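Replication initiation and membrane attachment protein (Geobacillus stearothermophilus 10, PDB 5WTN) probably acts as a tetrameric primosome component that helps initiate and restart bacterial DNA replication at the membrane, through a complex with a re-initiation protein. Local coordinates at residues A10-T15 and E101-L106; G20-V25 and Y107-P112; K249-V254 and D264-A269. All blocks are in the same frame, centred on the assembly; numbering follows the deposited sequence.

Contact 1. Residues A10-T15 and E101-L106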
loop_
_atom_site.group_PDB
_atom_site.type_symbol
_atom_site.label_atom_id
_atom_site.label_comp_id
_atom_site.label_asym_id
_atom_site.label_seq_id
_atom_site.Cartn_x
_atom_site.Cartn_y
_atom_site.Cartn_z
ATOM N N ALA A 10 -33.317 8.136 1.684
ATOM C CA ALA A 10 -32.709 6.885 1.216
ATOM C C ALA A 10 -32.656 6.708 -0.298
ATOM O O ALA A 10 -31.781 6.006 -0.800
ATOM C CB ALA A 10 -33.378 5.688 1.854
ATOM N N VAL A 11 -33.580 7.326 -1.027
ATOM C CA VAL A 11 -33.629 7.099 -2.467
ATOM C C VAL A 11 -32.805 8.117 -3.215
ATOM O O VAL A 11 -32.753 8.080 -4.454
ATOM C CB VAL A 11 -35.080 7.092 -3.049
ATOM C CG1 VAL A 11 -35.839 5.854 -2.598
ATOM C CG2 VAL A 11 -35.829 8.395 -2.724
ATOM N N ASP A 12 -32.195 9.046 -2.482
ATOM C CA ASP A 12 -31.297 10.011 -3.109
ATOM C C ASP A 12 -30.079 9.266 -3.656
ATOM O O ASP A 12 -29.664 8.220 -3.128
ATOM C CB ASP A 12 -30.856 11.092 -2.115
ATOM C CG ASP A 12 -31.946 12.119 -1.829
ATOM O OD1 ASP A 12 -32.786 12.345 -2.731
ATOM O OD2 ASP A 12 -31.954 12.711 -0.709
ATOM N N ARG A 13 -29.491 9.785 -4.728
ATOM C CA ARG A 13 -28.379 9.089 -5.377
ATOM C C ARG A 13 -27.025 9.772 -5.174
ATOM O O ARG A 13 -26.948 10.995 -5.079
ATOM C CB ARG A 13 -28.656 8.920 -6.874
ATOM C CG ARG A 13 -29.966 8.215 -7.186
ATOM C CD ARG A 13 -30.067 7.863 -8.660
ATOM N NE ARG A 13 -29.517 8.915 -9.512
ATOM C CZ ARG A 13 -30.200 9.978 -9.922
ATOM N NH1 ARG A 13 -31.466 10.136 -9.559
ATOM N NH2 ARG A 13 -29.619 10.885 -10.695
ATOM N N TYR A 14 -25.962 8.972 -5.116
ATOM C CA TYR A 14 -24.613 9.515 -5.012
ATOM C C TYR A 14 -23.643 8.932 -6.025
ATOM O O TYR A 14 -23.903 7.913 -6.674
ATOM C CB TYR A 14 -24.051 9.319 -3.614
ATOM C CG TYR A 14 -23.776 7.882 -3.253
ATOM C CD1 TYR A 14 -22.493 7.343 -3.363
ATOM C CD2 TYR A 14 -24.782 7.067 -2.764
ATOM C CE1 TYR A 14 -22.228 6.024 -3.002
ATOM C CE2 TYR A 14 -24.522 5.741 -2.399
ATOM C CZ TYR A 14 -23.246 5.229 -2.526
ATOM O OH TYR A 14 -23.001 3.922 -2.174
ATOM N N THR A 15 -22.520 9.617 -6.155
ATOM C CA THR A 15 -21.339 9.060 -6.777
ATOM C C THR A 15 -20.166 9.423 -5.877
ATOM O O THR A 15 -20.220 10.435 -5.173
ATOM C CB THR A 15 -21.135 9.621 -8.181
ATOM O OG1 THR A 15 -19.914 9.096 -8.707
ATOM C CG2 THR A 15 -21.037 11.142 -8.159
ATOM N N GLU A 101 -37.085 15.677 -6.756
ATOM C CA GLU A 101 -36.746 14.283 -6.424
ATOM C C GLU A 101 -36.281 13.450 -7.640
ATOM O O GLU A 101 -36.636 13.742 -8.797
ATOM C CB GLU A 101 -37.900 13.553 -5.690
ATOM C CG GLU A 101 -38.348 14.156 -4.349
ATOM C CD GLU A 101 -38.936 13.106 -3.404
ATOM O OE1 GLU A 101 -39.088 11.940 -3.831
ATOM O OE2 GLU A 101 -39.235 13.437 -2.232
ATOM N N PRO A 102 -35.460 12.416 -7.376
ATOM C CA PRO A 102 -34.555 12.320 -6.222
ATOM C C PRO A 102 -33.211 13.044 -6.481
ATOM O O PRO A 102 -32.728 13.082 -7.626
ATOM C CB PRO A 102 -34.343 10.802 -6.062
ATOM C CG PRO A 102 -35.387 10.155 -6.944
ATOM C CD PRO A 102 -35.573 11.126 -8.070
ATOM N N LYS A 103 -32.597 13.556 -5.416
ATOM C CA LYS A 103 -31.338 14.286 -5.506
ATOM C C LYS A 103 -30.149 13.427 -5.982
ATOM O O LYS A 103 -30.105 12.204 -5.767
ATOM C CB LYS A 103 -30.993 14.887 -4.144
ATOM C CG LYS A 103 -31.863 16.031 -3.672
ATOM C CD LYS A 103 -31.461 16.362 -2.249
ATOM C CE LYS A 103 -31.976 17.693 -1.753
ATOM N NZ LYS A 103 -31.458 17.899 -0.365
ATOM N N LEU A 104 -29.179 14.075 -6.622
ATOM C CA LEU A 104 -27.932 13.401 -6.990
ATOM C C LEU A 104 -26.714 14.057 -6.311
ATOM O O LEU A 104 -26.361 15.184 -6.639
ATOM C CB LEU A 104 -27.756 13.404 -8.510
ATOM C CG LEU A 104 -26.430 12.865 -9.054
ATOM C CD1 LEU A 104 -26.205 11.428 -8.618
ATOM C CD2 LEU A 104 -26.371 12.986 -10.562
ATOM N N PHE A 105 -26.075 13.343 -5.386
ATOM C CA PHE A 105 -24.893 13.856 -4.682
ATOM C C PHE A 105 -23.576 13.439 -5.323
ATOM O O PHE A 105 -23.450 12.324 -5.828
ATOM C CB PHE A 105 -24.880 13.367 -3.240
ATOM C CG PHE A 105 -25.965 13.942 -2.418
ATOM C CD1 PHE A 105 -25.812 15.180 -1.830
ATOM C CD2 PHE A 105 -27.162 13.261 -2.250
ATOM C CE1 PHE A 105 -26.822 15.730 -1.064
ATOM C CE2 PHE A 105 -28.185 13.810 -1.489
ATOM C CZ PHE A 105 -28.011 15.047 -0.895
ATOM N N LEU A 106 -22.596 14.336 -5.294
ATOM C CA LEU A 106 -21.232 13.984 -5.650
ATOM C C LEU A 106 -20.409 14.005 -4.369
ATOM O O LEU A 106 -20.274 15.039 -3.725
ATOM C CB LEU A 106 -20.681 14.995 -6.650
ATOM C CG LEU A 106 -19.714 14.487 -7.721
ATOM C CD1 LEU A 106 -19.484 15.548 -8.785
ATOM C CD2 LEU A 106 -18.411 14.058 -7.077
#
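The carbonyl oxygen of F105 is approached by two donors from the neighbouring strand, a worked case of parallel beta pairing. The T15 amide bonds to it, T15 N to F105 O 2.9 Å, and the alpha C-H of Y14 leans on the same oxygen. Strands 13-15 and 104-106 run in one direction at the centre of a mixed sheet, in an N-terminal domain that probably belongs to the winged-helix class of DnaB-type primosome proteins. R13 gives its N-H to K103 O at 2.7 Å, almost straight at 171°, and its carbonyl oxygen accepts from F105 N.

Ahead of the strands, D12 extends the pairing. Its CG lies beside the backbone N (chi1 -75°), which brings OD1 within 3.0 Å of K103 N; that N-H arrives from above the carboxylate, 42° out of its plane, while I9 N holds OD2. D12 CB meets the edge of the F105 ring in plane, 3.9 Å from CE2.

On the face carrying R13, L104 and T15, the arginine bends at its third torsion, and NH2 settles 3.8 Å from L104 CB. NE forms a salt bridge with E60. F154 of the second subunit packs on L104 and L106 of this face, where T15 and L106 lie side by side with T15 CG2 3.6 Å from L106 CG.

Contact 2. Residues G20-V25 and Y107-P112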
loop_
_atom_site.group_PDB
_atom_site.type_symbol
_atom_site.label_atom_id
_atom_site.label_comp_id
_atom_site.label_asym_id
_atom_site.label_seq_id
_atom_site.Cartn_x
_atom_site.Cartn_y
_atom_site.Cartn_z
ATOM N N GLY A 20 -7.443 12.763 -5.824
ATOM C CA GLY A 20 -6.320 12.217 -5.082
ATOM C C GLY A 20 -6.341 10.697 -5.064
ATOM O O GLY A 20 -7.331 10.066 -5.444
ATOM N N VAL A 21 -5.237 10.097 -4.636
ATOM C CA VAL A 21 -5.248 8.678 -4.290
ATOM C C VAL A 21 -4.933 8.555 -2.807
ATOM O O VAL A 21 -4.030 9.211 -2.276
ATOM C CB VAL A 21 -4.281 7.825 -5.148
ATOM C CG1 VAL A 21 -4.264 6.365 -4.665
ATOM C CG2 VAL A 21 -4.695 7.885 -6.599
ATOM N N LEU A 22 -5.708 7.732 -2.134
ATOM C CA LEU A 22 -5.613 7.634 -0.701
ATOM C C LEU A 22 -4.627 6.482 -0.468
ATOM O O LEU A 22 -4.829 5.391 -0.994
ATOM C CB LEU A 22 -7.031 7.387 -0.134
ATOM C CG LEU A 22 -8.129 8.182 -0.928
ATOM C CD1 LEU A 22 -9.636 7.834 -0.673
ATOM C CD2 LEU A 22 -7.947 9.697 -0.793
ATOM N N GLN A 23 -3.525 6.722 0.246
ATOM C CA GLN A 23 -2.533 5.654 0.453
ATOM C C GLN A 23 -2.326 5.234 1.910
ATOM O O GLN A 23 -2.796 5.890 2.833
ATOM C CB GLN A 23 -1.189 6.071 -0.127
ATOM C CG GLN A 23 -1.020 5.763 -1.585
ATOM C CD GLN A 23 -0.708 7.006 -2.387
ATOM O OE1 GLN A 23 0.465 7.402 -2.554
ATOM N NE2 GLN A 23 -1.765 7.651 -2.885
ATOM N N GLU A 24 -1.609 4.130 2.088
ATOM C CA GLU A 24 -1.329 3.583 3.408
ATOM C C GLU A 24 -1.108 4.675 4.448
ATOM O O GLU A 24 -1.816 4.734 5.454
ATOM C CB GLU A 24 -0.113 2.656 3.356
ATOM C CG GLU A 24 0.033 1.755 4.572
ATOM C CD GLU A 24 0.334 0.316 4.199
ATOM O OE1 GLU A 24 0.572 0.048 3.003
ATOM O OE2 GLU A 24 0.331 -0.546 5.103
ATOM N N VAL A 25 -0.123 5.535 4.210
ATOM C CA VAL A 25 0.200 6.589 5.184
ATOM C C VAL A 25 -1.051 7.342 5.641
ATOM O O VAL A 25 -1.280 7.486 6.850
ATOM C CB VAL A 25 1.207 7.610 4.645
ATOM C CG1 VAL A 25 1.341 8.814 5.603
ATOM C CG2 VAL A 25 2.541 6.947 4.421
ATOM N N TYR A 107 -19.882 12.856 -3.980
ATOM C CA TYR A 107 -19.030 12.785 -2.803
ATOM C C TYR A 107 -17.594 12.771 -3.250
ATOM O O TYR A 107 -17.111 11.774 -3.779
ATOM C CB TYR A 107 -19.325 11.510 -2.028
ATOM C CG TYR A 107 -20.648 11.556 -1.328
ATOM C CD1 TYR A 107 -21.094 12.728 -0.735
ATOM C CD2 TYR A 107 -21.469 10.448 -1.278
ATOM C CE1 TYR A 107 -22.322 12.792 -0.090
ATOM C CE2 TYR A 107 -22.705 10.501 -0.636
ATOM C CZ TYR A 107 -23.128 11.676 -0.043
ATOM O OH TYR A 107 -24.348 11.744 0.596
ATOM N N GLU A 108 -16.906 13.883 -3.030
ATOM C CA GLU A 108 -15.530 14.037 -3.509
ATOM C C GLU A 108 -14.559 13.819 -2.347
ATOM O O GLU A 108 -14.444 14.637 -1.434
ATOM C CB GLU A 108 -15.369 15.409 -4.191
ATOM C CG GLU A 108 -13.961 15.966 -4.323
ATOM C CD GLU A 108 -13.154 15.323 -5.446
ATOM O OE1 GLU A 108 -13.710 14.475 -6.187
ATOM O OE2 GLU A 108 -11.957 15.668 -5.586
ATOM N N LEU A 109 -13.871 12.688 -2.372
ATOM C CA LEU A 109 -12.994 12.344 -1.261
ATOM C C LEU A 109 -11.704 13.141 -1.253
ATOM O O LEU A 109 -11.046 13.310 -2.279
ATOM C CB LEU A 109 -12.653 10.866 -1.303
ATOM C CG LEU A 109 -13.635 9.942 -0.622
ATOM C CD1 LEU A 109 -13.108 8.559 -0.768
ATOM C CD2 LEU A 109 -13.725 10.293 0.851
ATOM N N ARG A 110 -11.317 13.611 -0.083
ATOM C CA ARG A 110 -10.058 14.323 0.049
ATOM C C ARG A 110 -9.116 13.546 0.961
ATOM O O ARG A 110 -9.531 12.931 1.938
ATOM C CB ARG A 110 -10.336 15.710 0.586
ATOM C CG ARG A 110 -11.330 16.488 -0.275
ATOM C CD ARG A 110 -11.320 17.958 0.090
ATOM N NE ARG A 110 -9.941 18.444 0.181
ATOM C CZ ARG A 110 -9.345 19.212 -0.728
ATOM N NH1 ARG A 110 -10.013 19.643 -1.801
ATOM N NH2 ARG A 110 -8.077 19.561 -0.547
ATOM N N PRO A 111 -7.825 13.541 0.622
ATOM C CA PRO A 111 -6.817 12.860 1.461
ATOM C C PRO A 111 -6.545 13.659 2.726
ATOM O O PRO A 111 -6.738 14.879 2.738
ATOM C CB PRO A 111 -5.583 12.844 0.566
ATOM C CG PRO A 111 -6.166 12.969 -0.838
ATOM C CD PRO A 111 -7.297 13.907 -0.701
ATOM N N PRO A 112 -6.120 12.984 3.794
ATOM C CA PRO A 112 -5.851 13.779 4.993
ATOM C C PRO A 112 -4.661 14.713 4.821
ATOM O O PRO A 112 -3.956 14.690 3.811
ATOM C CB PRO A 112 -5.556 12.720 6.068
ATOM C CG PRO A 112 -5.327 11.457 5.332
ATOM C CD PRO A 112 -6.041 11.539 4.030
#
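L22 fills the angle between L109 and P111, dividing its two methyls between them, and shows how a contact can close without a single hydrogen bond across it. The tight part lies here. L22 CD1 touches L109 CD1 at 3.5 Å, while CD2 sits 3.7 Å from P111 CG, and the leucine meets each partner at about a right angle. CG lies anti to the carbonyl carbon (chi1 -37°), which swings both methyls round to the strand end although the CA-CB bond itself does not aim there. G20 adds a lighter touch: lacking a side chain, it brings its CA 4.3 Å from P111 CG.

The other side is looser. V21 and R110 point their CB atoms away from the opposite segment, and the arginine spreads toward the second subunit, with a weak hydrogen bond to E196 O and a long, weak ion pair with D195 there. V21 packs on V25 of that subunit.

Polar backbone atoms near the apolar core are met from nearby: S18 OG bonds to L109 O and G20 N, and Y46 OH bonds to R110 O. The contact thus joins the end of strand 104-109 to the turn before helix 24-38, for which Q23 is the N-cap residue, while Y46 and W50 of helix 40-55 pack against L22 and strand 13-17 runs alongside L109.

Contact 3. Residues K249-V254 and D264-A269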
loop_
_atom_site.group_PDB
_atom_site.type_symbol
_atom_site.label_atom_id
_atom_site.label_comp_id
_atom_site.label_asym_id
_atom_site.label_seq_id
_atom_site.Cartn_x
_atom_site.Cartn_y
_atom_site.Cartn_z
ATOM N N LYS A 249 13.126 37.560 -28.455
ATOM C CA LYS A 249 11.968 37.680 -29.337
ATOM C C LYS A 249 10.739 37.021 -28.719
ATOM O O LYS A 249 9.714 37.677 -28.536
ATOM C CB LYS A 249 12.237 37.106 -30.735
ATOM C CG LYS A 249 12.732 38.131 -31.756
ATOM C CD LYS A 249 12.480 37.658 -33.204
ATOM C CE LYS A 249 12.925 36.203 -33.408
ATOM N NZ LYS A 249 12.835 35.682 -34.821
ATOM N N LEU A 250 10.862 35.739 -28.380
ATOM C CA LEU A 250 9.766 34.982 -27.796
ATOM C C LEU A 250 9.156 35.701 -26.600
ATOM O O LEU A 250 7.937 35.781 -26.460
ATOM C CB LEU A 250 10.259 33.611 -27.355
ATOM C CG LEU A 250 10.915 32.768 -28.443
ATOM C CD1 LEU A 250 11.313 31.407 -27.876
ATOM C CD2 LEU A 250 9.977 32.616 -29.636
ATOM N N VAL A 251 10.004 36.237 -25.738
ATOM C CA VAL A 251 9.498 36.922 -24.565
ATOM C C VAL A 251 8.735 38.154 -25.032
ATOM O O VAL A 251 7.585 38.355 -24.657
ATOM C CB VAL A 251 10.629 37.249 -23.564
ATOM C CG1 VAL A 251 10.168 38.253 -22.526
ATOM C CG2 VAL A 251 11.087 35.974 -22.894
ATOM N N LEU A 252 9.362 38.934 -25.902
ATOM C CA LEU A 252 8.750 40.138 -26.441
ATOM C C LEU A 252 7.447 39.876 -27.227
ATOM O O LEU A 252 6.641 40.773 -27.397
ATOM C CB LEU A 252 9.757 40.891 -27.312
ATOM C CG LEU A 252 10.906 41.590 -26.574
ATOM C CD1 LEU A 252 11.889 42.232 -27.539
ATOM C CD2 LEU A 252 10.369 42.631 -25.616
ATOM N N GLY A 253 7.230 38.656 -27.694
ATOM C CA GLY A 253 6.028 38.381 -28.440
ATOM C C GLY A 253 4.856 38.082 -27.533
ATOM O O GLY A 253 3.706 38.313 -27.900
ATOM N N VAL A 254 5.142 37.514 -26.369
ATOM C CA VAL A 254 4.099 37.135 -25.420
ATOM C C VAL A 254 3.891 38.084 -24.224
ATOM O O VAL A 254 3.086 37.804 -23.332
ATOM C CB VAL A 254 4.320 35.706 -24.959
ATOM C CG1 VAL A 254 4.551 34.833 -26.173
ATOM C CG2 VAL A 254 5.532 35.634 -24.043
ATOM N N ASP A 264 2.677 29.990 -19.918
ATOM C CA ASP A 264 1.934 29.141 -20.849
ATOM C C ASP A 264 2.153 29.602 -22.293
ATOM O O ASP A 264 2.495 28.800 -23.155
ATOM C CB ASP A 264 0.441 29.127 -20.492
ATOM C CG ASP A 264 0.046 27.930 -19.613
ATOM O OD1 ASP A 264 0.909 27.388 -18.875
ATOM O OD2 ASP A 264 -1.145 27.532 -19.668
ATOM N N ALA A 265 1.995 30.902 -22.536
ATOM C CA ALA A 265 2.190 31.485 -23.867
ATOM C C ALA A 265 3.646 31.421 -24.340
ATOM O O ALA A 265 3.911 31.168 -25.521
ATOM C CB ALA A 265 1.710 32.907 -23.880
ATOM N N LEU A 266 4.580 31.669 -23.423
ATOM C CA LEU A 266 6.004 31.513 -23.702
ATOM C C LEU A 266 6.334 30.080 -24.109
ATOM O O LEU A 266 7.039 29.864 -25.084
ATOM C CB LEU A 266 6.822 31.901 -22.476
ATOM C CG LEU A 266 8.340 31.870 -22.639
ATOM C CD1 LEU A 266 8.788 32.850 -23.695
ATOM C CD2 LEU A 266 9.020 32.194 -21.341
ATOM N N ARG A 267 5.815 29.109 -23.359
ATOM C CA ARG A 267 6.009 27.696 -23.676
ATOM C C ARG A 267 5.575 27.363 -25.098
ATOM O O ARG A 267 6.292 26.669 -25.815
ATOM C CB ARG A 267 5.287 26.784 -22.660
ATOM C CG ARG A 267 5.963 26.718 -21.269
ATOM C CD ARG A 267 5.258 25.784 -20.260
ATOM N NE ARG A 267 5.127 24.388 -20.709
ATOM C CZ ARG A 267 4.673 23.394 -19.939
ATOM N NH1 ARG A 267 4.328 23.644 -18.678
ATOM N NH2 ARG A 267 4.573 22.147 -20.417
ATOM N N ARG A 268 4.415 27.870 -25.508
ATOM C CA ARG A 268 3.927 27.648 -26.868
ATOM C C ARG A 268 4.861 28.236 -27.912
ATOM O O ARG A 268 5.202 27.571 -28.880
ATOM C CB ARG A 268 2.532 28.245 -27.050
ATOM C CG ARG A 268 1.483 27.632 -26.134
ATOM C CD ARG A 268 0.052 27.916 -26.590
ATOM N NE ARG A 268 -0.873 27.718 -25.477
ATOM C CZ ARG A 268 -1.314 28.700 -24.695
ATOM N NH1 ARG A 268 -0.932 29.955 -24.927
ATOM N NH2 ARG A 268 -2.143 28.433 -23.688
ATOM N N ALA A 269 5.255 29.489 -27.712
ATOM C CA ALA A 269 6.161 30.180 -28.616
ATOM C C ALA A 269 7.443 29.382 -28.795
ATOM O O ALA A 269 7.933 29.217 -29.915
ATOM C CB ALA A 269 6.482 31.548 -28.071
#
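V254 and A265 meet at the closed end of a helical hairpin, beside the connection between its two helices, which follow each other in the chain and fold back on each other in the C-terminal helical domain, which probably corresponds to the second conserved domain of DnaB/DnaD-type proteins. The axes of the two short segments pass 9.2 Å apart at their closest, with N-to-C directions 133° apart, so the pairing is only roughly antiparallel.

Contacts between apolar side chains dominate. V254 CB stands 4.0 Å from A265 CB. Deeper in, L266 has its CG anti to the backbone N (chi1 -176°), which carries CD1 across to the other helix; there it lies 4.0 Å from L250 CB and equally near V251 CG2. I233 and L236 of helix 227-240 pack on the same leucine, making it the point where three helices meet.

A second kind sets side chain against backbone. V254 CG1, lying beside its own backbone N, rests 3.8 Å from A265 O, and CG2 borders the backbone of L266. An alanine in place of V254 is likely to open a gap beside A265 and the backbone of L266, because the two methyls that cover them would be gone.

Polar links across the pair are absent. Those present run within each helix, such as A269 N to A265 O, or outward: R267 NH1 bonds to R120 O of the second subunit. The small CB of A269 lets the longer leucine reach in, with L250 CD2 4.0 Å from A269 CB.

From the N terminus, residues 10-15 and then 20-25 pass by before the mostly helical excursion that ends at residues 101-106, where contact 1 closes its loop; contact 2 closes immediately afterwards at 107-112. The two loops therefore cross. They share strand 104-109, touch where T15 O probably bonds to Y107 N, and together tie the N-terminal sheet to the start of helix 24-38. Contact 3 follows in series, shutting a short connection between helices 244-254 and 263-278. Its nearest atoms are about 21 Å from contact 2 and about 24 Å from contact 1, so it organises a separate helical region.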